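Local coordinates for lipoprotein (Colwellia psychrerythraea, PDB 3O0Y) that is a putative lipoprotein of unknown exact function, of the DUF885 family, and is probably related to metallopeptidases of the MA clan, at residues 69-73 / 74-78; 421-424 / 425-428; 87-90 / 91-95. One frame throughout, in Å; residues are numbered along the deposited sequence.

Contact 1 (69-73 / 74-78); sequences EFYSP and ENEKQ
The Y71 ring overlaps one oxygen of the E76 carboxylate, OE2, near its CD1-CE1 side. The approach is oblique, with Y71 CD1 3.7 Å from E76 OE2 and the two planes 20° apart. The E76 chain bends at chi2 (-70°), which folds its carboxylate back beside the loop. A water links the two parts as well, donating to F70 O at 2.7 Å and to E76 OE2 at 2.8 Å. At the far end of the tyrosine, Y71 OH donates to E69 OE1 at 2.6 Å, meeting it from above the carboxylate plane. A leucine in place of Y71 would probably leave E69 OE1 without this hydroxyl donor and open a gap beside the E76 carboxylate.

S72 is the N-cap of helix 73-92. Its chi1 of 80° turns OG back towards the helix start, where it accepts from N75 N at 2.9 Å. S72 O accepts from E76 N at 3.0 Å, a main-chain bond of the first turn, and P73 O accepts from K77 N at 2.9 Å. Outside, F70 makes a cation-pi contact with K176 of helix 174-190.

E76 also forms salt bridges with R46 and R80. E76 is a buried residue, and the two arginines probably favour its ionised form, while the S72 hydroxyl satisfies an N-H in the opening turn.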
ATOM      1  N   GLU A  69     -12.766   8.809  12.739  1.00 12.71           N
ATOM      2  CA  GLU A  69     -11.868   9.808  12.175  1.00 11.40           C
ATOM      3  C   GLU A  69     -12.715  10.937  11.551  1.00 10.32           C
ATOM      4  O   GLU A  69     -13.745  10.659  10.980  1.00 12.15           O
ATOM      5  CB  GLU A  69     -11.044   9.168  11.096  1.00 12.06           C
ATOM      6  CG  GLU A  69     -10.125   8.074  11.617  1.00 10.65           C
ATOM      7  CD  GLU A  69      -9.368   7.272  10.538  1.00 12.95           C
ATOM      8  OE1 GLU A  69      -9.592   7.453   9.301  1.00 12.83           O
ATOM      9  OE2 GLU A  69      -8.552   6.379  10.947  1.00 13.68           O
ATOM     10  N   PHE A  70     -12.238  12.170  11.672  1.00 11.45           N
ATOM     11  CA  PHE A  70     -12.874  13.330  11.095  1.00 10.27           C
ATOM     12  C   PHE A  70     -11.881  14.138  10.304  1.00 10.32           C
ATOM     13  O   PHE A  70     -10.666  14.232  10.625  1.00 10.44           O
ATOM     14  CB  PHE A  70     -13.529  14.182  12.178  1.00 10.94           C
ATOM     15  CG  PHE A  70     -14.483  13.391  13.054  1.00 13.56           C
ATOM     16  CD1 PHE A  70     -15.629  12.832  12.525  1.00 16.41           C
ATOM     17  CD2 PHE A  70     -14.170  13.152  14.375  1.00 17.40           C
ATOM     18  CE1 PHE A  70     -16.492  12.062  13.336  1.00 16.27           C
ATOM     19  CE2 PHE A  70     -15.022  12.406  15.176  1.00 19.07           C
ATOM     20  CZ  PHE A  70     -16.177  11.896  14.664  1.00 16.25           C
ATOM     21  N   TYR A  71     -12.399  14.776   9.285  1.00  9.55           N
ATOM     22  CA  TYR A  71     -11.576  15.305   8.202  1.00 10.23           C
ATOM     23  C   TYR A  71     -11.888  16.755   7.876  1.00  9.52           C
ATOM     24  O   TYR A  71     -11.611  17.191   6.777  1.00 11.97           O
ATOM     25  CB  TYR A  71     -11.754  14.441   6.927  1.00 10.47           C
ATOM     26  CG  TYR A  71     -11.085  13.112   7.104  1.00  8.68           C
ATOM     27  CD1 TYR A  71      -9.745  12.999   6.923  1.00 11.18           C
ATOM     28  CD2 TYR A  71     -11.784  12.021   7.602  1.00  9.07           C
ATOM     29  CE1 TYR A  71      -9.085  11.769   7.120  1.00 10.76           C
ATOM     30  CE2 TYR A  71     -11.167  10.855   7.853  1.00  8.87           C
ATOM     31  CZ  TYR A  71      -9.801  10.718   7.608  1.00 12.07           C
ATOM     32  OH  TYR A  71      -9.177   9.529   7.865  1.00 12.49           O
ATOM     33  N   SER A  72     -12.394  17.550   8.831  1.00 10.20           N
ATOM     34  CA  SER A  72     -12.726  18.961   8.520  1.00 10.97           C
ATOM     35  C   SER A  72     -11.435  19.737   8.180  1.00 10.66           C
ATOM     36  O   SER A  72     -10.365  19.337   8.577  1.00 10.26           O
ATOM     37  CB  SER A  72     -13.390  19.629   9.722  1.00 10.78           C
ATOM     38  OG  SER A  72     -12.475  20.058  10.717  1.00 11.09           O
ATOM     39  N   PRO A  73     -11.554  20.908   7.543  1.00 11.31           N
ATOM     40  CA  PRO A  73     -10.372  21.780   7.398  1.00  9.22           C
ATOM     41  C   PRO A  73      -9.608  22.033   8.692  1.00 10.45           C
ATOM     42  O   PRO A  73      -8.386  21.969   8.697  1.00 11.23           O
ATOM     43  CB  PRO A  73     -10.990  23.096   6.848  1.00  8.84           C
ATOM     44  CG  PRO A  73     -12.077  22.593   6.023  1.00 10.34           C
ATOM     45  CD  PRO A  73     -12.704  21.466   6.826  1.00 12.31           C
ATOM     46  N   GLU A  74     -10.297  22.236   9.812  1.00 10.95           N
ATOM     47  CA  GLU A  74      -9.619  22.518  11.034  1.00 12.58           C
ATOM     48  C   GLU A  74      -8.965  21.248  11.584  1.00 10.92           C
ATOM     49  O   GLU A  74      -7.859  21.337  12.085  1.00 11.03           O
ATOM     50  CB  GLU A  74     -10.554  23.116  12.068  1.00 15.48           C
ATOM     51  CG  GLU A  74      -9.825  23.583  13.345  1.00 19.60           C
ATOM     52  CD  GLU A  74      -8.866  24.789  13.146  1.00 28.40           C
ATOM     53  OE1 GLU A  74      -8.967  25.576  12.151  1.00 31.41           O
ATOM     54  OE2 GLU A  74      -7.997  24.971  14.040  1.00 36.30           O
ATOM     55  N   ASN A  75      -9.616  20.091  11.423  1.00 10.37           N
ATOM     56  CA  ASN A  75      -9.016  18.823  11.871  1.00 10.31           C
ATOM     57  C   ASN A  75      -7.666  18.597  11.159  1.00 11.12           C
ATOM     58  O   ASN A  75      -6.657  18.292  11.787  1.00 10.82           O
ATOM     59  CB  ASN A  75      -9.935  17.651  11.560  1.00  9.47           C
ATOM     60  CG  ASN A  75     -11.220  17.635  12.416  1.00 13.42           C
ATOM     61  OD1 ASN A  75     -11.229  18.098  13.574  1.00 24.13           O
ATOM     62  ND2 ASN A  75     -12.292  17.182  11.849  1.00  8.82           N
ATOM     63  N   GLU A  76      -7.672  18.777   9.843  1.00 10.80           N
ATOM     64  CA  GLU A  76      -6.499  18.525   9.031  1.00 11.05           C
ATOM     65  C   GLU A  76      -5.410  19.537   9.312  1.00 10.49           C
ATOM     66  O   GLU A  76      -4.216  19.192   9.420  1.00  8.32           O
ATOM     67  CB  GLU A  76      -6.837  18.516   7.558  1.00 10.68           C
ATOM     68  CG  GLU A  76      -7.515  17.220   7.121  1.00 10.99           C
ATOM     69  CD  GLU A  76      -6.521  16.015   7.146  1.00 10.74           C
ATOM     70  OE1 GLU A  76      -5.461  16.049   6.448  1.00 12.65           O
ATOM     71  OE2 GLU A  76      -6.837  15.024   7.801  1.00 15.65           O
ATOM     72  N   LYS A  77      -5.803  20.809   9.431  1.00  9.19           N
ATOM     73  CA  LYS A  77      -4.828  21.846   9.783  1.00 11.41           C
ATOM     74  C   LYS A  77      -4.111  21.545  11.114  1.00 10.16           C
ATOM     75  O   LYS A  77      -2.889  21.624  11.204  1.00 11.58           O
ATOM     76  CB  LYS A  77      -5.535  23.208   9.881  1.00 11.53           C
ATOM     77  CG  LYS A  77      -4.580  24.360  10.336  1.00 12.33           C
ATOM     78  CD  LYS A  77      -5.347  25.735  10.379  1.00 17.56           C
ATOM     79  CE  LYS A  77      -4.282  26.899  10.376  1.00 20.43           C
ATOM     80  NZ  LYS A  77      -4.907  28.171  10.848  1.00 26.22           N
ATOM     81  N   GLN A  78      -4.866  21.158  12.157  1.00 10.56           N
ATOM     82  CA  GLN A  78      -4.298  20.970  13.472  1.00 11.92           C
ATOM     83  C   GLN A  78      -3.421  19.717  13.507  1.00 12.44           C
ATOM     84  O   GLN A  78      -2.393  19.719  14.188  1.00 10.99           O
ATOM     85  CB  GLN A  78      -5.356  20.849  14.571  1.00 14.92           C
ATOM     86  CG  GLN A  78      -6.097  22.190  14.791  1.00 18.82           C
ATOM     87  CD  GLN A  78      -7.257  22.063  15.826  1.00 30.21           C
ATOM     88  OE1 GLN A  78      -7.364  21.053  16.538  1.00 38.62           O
ATOM     89  NE2 GLN A  78      -8.097  23.116  15.928  1.00 36.32           N
TER
HETATM   90  O   HOH W   1      -8.074  14.665  10.282  1.00 14.39           O

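Contact 2 (421-424 / 425-428); sequences LRDM and KANP
The backbone of D423, M424, K425 and A426 closes a short 3-10 turn, with A426 N bonded to D423 O at 3.0 Å. A second bond of the same span follows, from N427 N to M424 O at 3.0 Å. Both donors stand well above the plane of the carbonyl they meet. D423 adds an Asx turn at the start: its OD1 accepts from K425 N at 2.9 Å. That N-H also comes from above the carboxylate plane, 64° out of it. The D423 carboxylate group is set anti to the backbone N (chi1 -177°), which brings OD1 round to the next residues.

The same oxygen touches the aliphatic root of the lysine, with K425 CG 3.3 Å from D423 OD1. The charges do not meet, since K425 NZ stays 5.5 Å from D423 OD1. The K425 chain bends several times and leads off from the turn. On the next residue, A426 CB packs against D423 CB at 4.0 Å.

M424 is buried and rests on R356 and L359 of helix 353-373 and on Y349, and L421 and N427 also rest on L359. R356 NE bonds L421 O. The turn thus sits in the loop between strand 416-419 and helix 432-439, seated on helix 353-373. One water bridges the turn, donating to M424 O and to N427 O, both at 2.7 Å.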
ATOM      1  N   LEU A 421      -9.548 -14.306  -6.846  1.00  9.20           N
ATOM      2  CA  LEU A 421      -9.955 -15.461  -7.636  1.00  7.98           C
ATOM      3  C   LEU A 421     -11.124 -15.196  -8.589  1.00  9.38           C
ATOM      4  O   LEU A 421     -11.732 -16.159  -9.124  1.00 11.10           O
ATOM      5  CB  LEU A 421     -10.243 -16.601  -6.696  1.00 10.18           C
ATOM      6  CG  LEU A 421      -9.234 -17.016  -5.631  1.00 13.05           C
ATOM      7  CD1 LEU A 421      -9.834 -18.116  -4.778  1.00 12.65           C
ATOM      8  CD2 LEU A 421      -7.954 -17.408  -6.390  1.00 12.50           C
ATOM      9  N   ARG A 422     -11.419 -13.919  -8.853  1.00  8.54           N
ATOM     10  CA  ARG A 422     -12.589 -13.646  -9.715  1.00  9.74           C
ATOM     11  C   ARG A 422     -12.481 -14.267 -11.104  1.00 12.27           C
ATOM     12  O   ARG A 422     -13.454 -14.907 -11.590  1.00 13.61           O
ATOM     13  CB  ARG A 422     -12.799 -12.159  -9.905  1.00 10.49           C
ATOM     14  CG  ARG A 422     -14.060 -11.752 -10.708  1.00 15.27           C
ATOM     15  CD  ARG A 422     -14.168 -10.225 -10.962  1.00 25.40           C
ATOM     16  NE  ARG A 422     -13.457  -9.807 -12.179  1.00 40.09           N
ATOM     17  CZ  ARG A 422     -12.271  -9.168 -12.239  1.00 47.22           C
ATOM     18  NH1 ARG A 422     -11.601  -8.753 -11.155  1.00 48.28           N
ATOM     19  NH2 ARG A 422     -11.764  -8.894 -13.435  1.00 52.22           N
ATOM     20  N   ASP A 423     -11.321 -14.080 -11.752  1.00 11.95           N
ATOM     21  CA  ASP A 423     -11.169 -14.452 -13.162  1.00 12.26           C
ATOM     22  C   ASP A 423      -9.884 -15.277 -13.352  1.00 11.78           C
ATOM     23  O   ASP A 423      -8.774 -14.761 -13.113  1.00 10.95           O
ATOM     24  CB  ASP A 423     -11.007 -13.165 -13.942  1.00 14.98           C
ATOM     25  CG  ASP A 423     -10.906 -13.407 -15.465  1.00 24.21           C
ATOM     26  OD1 ASP A 423     -10.998 -14.606 -15.912  1.00 27.31           O
ATOM     27  OD2 ASP A 423     -10.700 -12.386 -16.190  1.00 30.27           O
ATOM     28  N   MET A 424     -10.040 -16.518 -13.802  1.00 11.41           N
ATOM     29  CA  MET A 424      -8.872 -17.383 -13.958  1.00 12.42           C
ATOM     30  C   MET A 424      -7.954 -16.824 -15.078  1.00 13.51           C
ATOM     31  O   MET A 424      -6.738 -17.010 -15.059  1.00 13.29           O
ATOM     32  CB  MET A 424      -9.248 -18.869 -14.113  1.00 13.75           C
ATOM     33  CG  MET A 424      -9.723 -19.625 -12.784  1.00 14.82           C
ATOM     34  SD  MET A 424      -8.666 -19.510 -11.338  1.00  6.64           S
ATOM     35  CE  MET A 424      -9.235 -17.878 -10.628  1.00  7.54           C
ATOM     36  N   LYS A 425      -8.534 -16.118 -16.052  1.00 14.57           N
ATOM     37  CA  LYS A 425      -7.721 -15.573 -17.144  1.00 15.14           C
ATOM     38  C   LYS A 425      -6.766 -14.489 -16.641  1.00 14.11           C
ATOM     39  O   LYS A 425      -5.716 -14.244 -17.248  1.00 13.67           O
ATOM     40  CB  LYS A 425      -8.583 -15.039 -18.301  1.00 17.68           C
ATOM     41  CG  LYS A 425      -9.807 -15.887 -18.683  1.00 26.09           C
ATOM     42  CD  LYS A 425      -9.440 -17.235 -19.298  1.00 34.01           C
ATOM     43  CE  LYS A 425     -10.465 -17.763 -20.372  1.00 36.10           C
ATOM     44  NZ  LYS A 425     -11.318 -16.673 -20.957  1.00 40.88           N
ATOM     45  N   ALA A 426      -7.102 -13.885 -15.504  1.00 10.55           N
ATOM     46  CA  ALA A 426      -6.301 -12.874 -14.835  1.00 12.30           C
ATOM     47  C   ALA A 426      -5.228 -13.488 -13.899  1.00  9.95           C
ATOM     48  O   ALA A 426      -4.495 -12.784 -13.262  1.00 11.95           O
ATOM     49  CB  ALA A 426      -7.242 -11.917 -14.043  1.00 14.92           C
ATOM     50  N   ASN A 427      -5.232 -14.808 -13.787  1.00  9.87           N
ATOM     51  CA  ASN A 427      -4.302 -15.588 -12.950  1.00  7.74           C
ATOM     52  C   ASN A 427      -3.547 -16.630 -13.724  1.00  8.03           C
ATOM     53  O   ASN A 427      -3.565 -17.807 -13.356  1.00  7.21           O
ATOM     54  CB  ASN A 427      -5.076 -16.285 -11.834  1.00  7.08           C
ATOM     55  CG  ASN A 427      -5.599 -15.301 -10.753  1.00 11.23           C
ATOM     56  OD1 ASN A 427      -6.802 -14.921 -10.744  1.00 13.67           O
ATOM     57  ND2 ASN A 427      -4.739 -14.909  -9.885  1.00  9.55           N
ATOM     58  N   PRO A 428      -2.922 -16.222 -14.832  1.00  8.46           N
ATOM     59  CA  PRO A 428      -2.183 -17.220 -15.589  1.00  8.37           C
ATOM     60  C   PRO A 428      -1.162 -17.901 -14.687  1.00  7.14           C
ATOM     61  O   PRO A 428      -0.504 -17.294 -13.836  1.00  7.07           O
ATOM     62  CB  PRO A 428      -1.464 -16.400 -16.660  1.00  8.05           C
ATOM     63  CG  PRO A 428      -1.324 -15.013 -16.105  1.00 11.44           C
ATOM     64  CD  PRO A 428      -2.637 -14.846 -15.289  1.00  9.73           C
TER
HETATM   65  O   HOH W   2      -5.409 -19.334 -14.670  1.00 11.73           O

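Contact 3 (87-90 / 91-95); sequences SNTI and AGIKL
A91, I90 and I93 carry this contact, which lies where helix 73-92 runs out into a loop. The helical bonding changes here from alpha towards 3-10 spacing. A91 N still bonds S87 O four residues back, at 3.0 Å. The A91 methyl follows its own N-H: A91 CB sits 3.5 Å from the same S87 O. This face of the turn is exposed and touches a crystal neighbour.

Next along, G92 N is shared between two carbonyls. It reaches T89 O at 3.2 Å, from above the carbonyl plane, and N88 O in a weak bond at 3.3 Å. With I93 the span is three residues only. I93 N gives I90 O a weak but fairly straight bond of 3.3 Å, with an N-H to acceptor angle of 165°.

I90 is buried; in the turn itself its carbonyl takes the I93 N-H. Its side chain touches A110 of helix 100-117 and L31 of helix 27-44, while I93 touches S27 and Q30 of the latter helix. Q106 NE2 of helix 100-117 donates to both I90 O and I93 O, and S87 OG bonds A110 O, so the end of the helix is tied to that neighbour.

I93 folds back over the last turn. With chi1 near -75° its CG1 swings towards T89 O. T89 OG1 bonds S85 O, while its methyl CG2 comes within 4.4 Å of I93 CD1. The end of the isoleucine branch stays close to the backbone, with I93 CD1 3.6 Å from T89 O. Nearer still, I93 CG1 lies 3.4 Å from T89 O.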
ATOM      1  N   SER A  87       8.305  17.483  14.058  1.00  6.49           N
ATOM      2  CA  SER A  87       9.378  17.245  13.134  1.00  7.94           C
ATOM      3  C   SER A  87      10.465  18.286  13.304  1.00  7.68           C
ATOM      4  O   SER A  87      11.623  17.954  13.374  1.00  7.71           O
ATOM      5  CB  SER A  87       8.825  17.307  11.684  1.00  8.61           C
ATOM      6  OG  SER A  87       9.822  17.062  10.749  1.00  8.83           O
ATOM      7  N   ASN A  88      10.080  19.576  13.369  1.00  7.41           N
ATOM      8  CA  ASN A  88      11.045  20.628  13.466  1.00  8.72           C
ATOM      9  C   ASN A  88      11.784  20.591  14.842  1.00  9.47           C
ATOM     10  O   ASN A  88      12.965  20.861  14.911  1.00  9.04           O
ATOM     11  CB  ASN A  88      10.334  21.982  13.211  1.00  9.80           C
ATOM     12  CG  ASN A  88      10.137  22.220  11.764  1.00 11.17           C
ATOM     13  OD1 ASN A  88      10.908  21.702  10.944  1.00 16.58           O
ATOM     14  ND2 ASN A  88       9.077  22.999  11.405  1.00 16.92           N
ATOM     15  N   THR A  89      11.110  20.230  15.901  1.00  7.93           N
ATOM     16  CA  THR A  89      11.725  20.191  17.244  1.00  7.83           C
ATOM     17  C   THR A  89      12.726  19.028  17.251  1.00  7.76           C
ATOM     18  O   THR A  89      13.894  19.203  17.679  1.00  8.58           O
ATOM     19  CB  THR A  89      10.679  19.998  18.315  1.00  8.64           C
ATOM     20  OG1 THR A  89       9.790  21.132  18.272  1.00  9.57           O
ATOM     21  CG2 THR A  89      11.346  19.865  19.691  1.00  8.84           C
ATOM     22  N   ILE A  90      12.286  17.880  16.712  1.00  7.74           N
ATOM     23  CA  ILE A  90      13.187  16.687  16.610  1.00  7.47           C
ATOM     24  C   ILE A  90      14.445  17.086  15.840  1.00  7.96           C
ATOM     25  O   ILE A  90      15.558  16.820  16.264  1.00  9.11           O
ATOM     26  CB  ILE A  90      12.526  15.506  15.859  1.00  8.10           C
ATOM     27  CG1 ILE A  90      11.408  14.924  16.711  1.00  8.72           C
ATOM     28  CG2 ILE A  90      13.550  14.385  15.534  1.00  9.14           C
ATOM     29  CD1 ILE A  90      10.506  13.872  16.051  1.00  8.33           C
ATOM     30  N   ALA A  91      14.284  17.777  14.715  1.00  8.56           N
ATOM     31  CA  ALA A  91      15.411  18.069  13.853  1.00 12.15           C
ATOM     32  C   ALA A  91      16.473  18.985  14.501  1.00 11.65           C
ATOM     33  O   ALA A  91      17.610  18.976  14.097  1.00 14.53           O
ATOM     34  CB  ALA A  91      14.906  18.684  12.440  1.00  8.34           C
ATOM     35  N   GLY A  92      16.060  19.825  15.426  1.00 11.80           N
ATOM     36  CA  GLY A  92      16.946  20.815  16.024  1.00 12.64           C
ATOM     37  C   GLY A  92      17.743  20.307  17.212  1.00 13.63           C
ATOM     38  O   GLY A  92      18.680  20.959  17.641  1.00 13.93           O
ATOM     39  N   ILE A  93      17.402  19.132  17.739  1.00 10.71           N
ATOM     40  CA  ILE A  93      18.002  18.659  18.985  1.00 10.90           C
ATOM     41  C   ILE A  93      19.426  18.173  18.713  1.00 11.09           C
ATOM     42  O   ILE A  93      19.694  17.572  17.700  1.00 12.91           O
ATOM     43  CB  ILE A  93      17.129  17.604  19.646  1.00 10.26           C
ATOM     44  CG1 ILE A  93      15.939  18.315  20.282  1.00 11.14           C
ATOM     45  CG2 ILE A  93      17.935  16.727  20.653  1.00 10.88           C
ATOM     46  CD1 ILE A  93      14.851  17.414  20.608  1.00 15.20           C
ATOM     47  N   LYS A  94      20.342  18.553  19.620  1.00 14.51           N
ATOM     48  CA  LYS A  94      21.719  18.127  19.643  1.00 18.61           C
ATOM     49  C   LYS A  94      21.894  16.852  20.453  1.00 20.49           C
ATOM     50  O   LYS A  94      21.594  16.847  21.648  1.00 21.87           O
ATOM     51  CB  LYS A  94      22.536  19.199  20.382  1.00 20.21           C
ATOM     52  CG  LYS A  94      24.046  19.016  20.297  1.00 25.93           C
ATOM     53  CD  LYS A  94      24.734  20.000  21.259  1.00 32.00           C
ATOM     54  CE  LYS A  94      26.262  20.037  21.089  1.00 36.61           C
ATOM     55  NZ  LYS A  94      26.886  18.950  21.887  1.00 39.67           N
ATOM     56  N   LEU A  95      22.316  15.774  19.824  1.00 23.21           N
ATOM     57  CA  LEU A  95      22.560  14.528  20.549  1.00 25.73           C
ATOM     58  C   LEU A  95      23.971  14.570  21.140  1.00 29.47           C
ATOM     59  O   LEU A  95      24.898  14.975  20.476  1.00 28.95           O
ATOM     60  CB  LEU A  95      22.373  13.319  19.610  1.00 26.11           C
ATOM     61  CG  LEU A  95      20.929  12.789  19.636  1.00 27.90           C
ATOM     62  CD1 LEU A  95      20.579  11.904  18.443  1.00 34.72           C
ATOM     63  CD2 LEU A  95      20.718  12.052  20.959  1.00 29.77           C
TER

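Overall arrangement
Contacts 1 and 3 belong to the same helix, 73-92. Contact 1 starts it and contact 3 finishes it. Their centres are about 26 Å apart, and their nearest atoms about 11 Å. Contact 2 comes much later in the chain, after strand 416-419 of the small three-stranded sheet. Its centre is about 41 Å from that of contact 1 and about 51 Å from that of contact 3. None of the three touches another. All fall within the one DUF885 range. In this mostly helical, single-chain protein, contacts 1 and 3 thus set the two ends of one helix, while contact 2 shapes the loop after the sheet on the opposite side of the chain's centre.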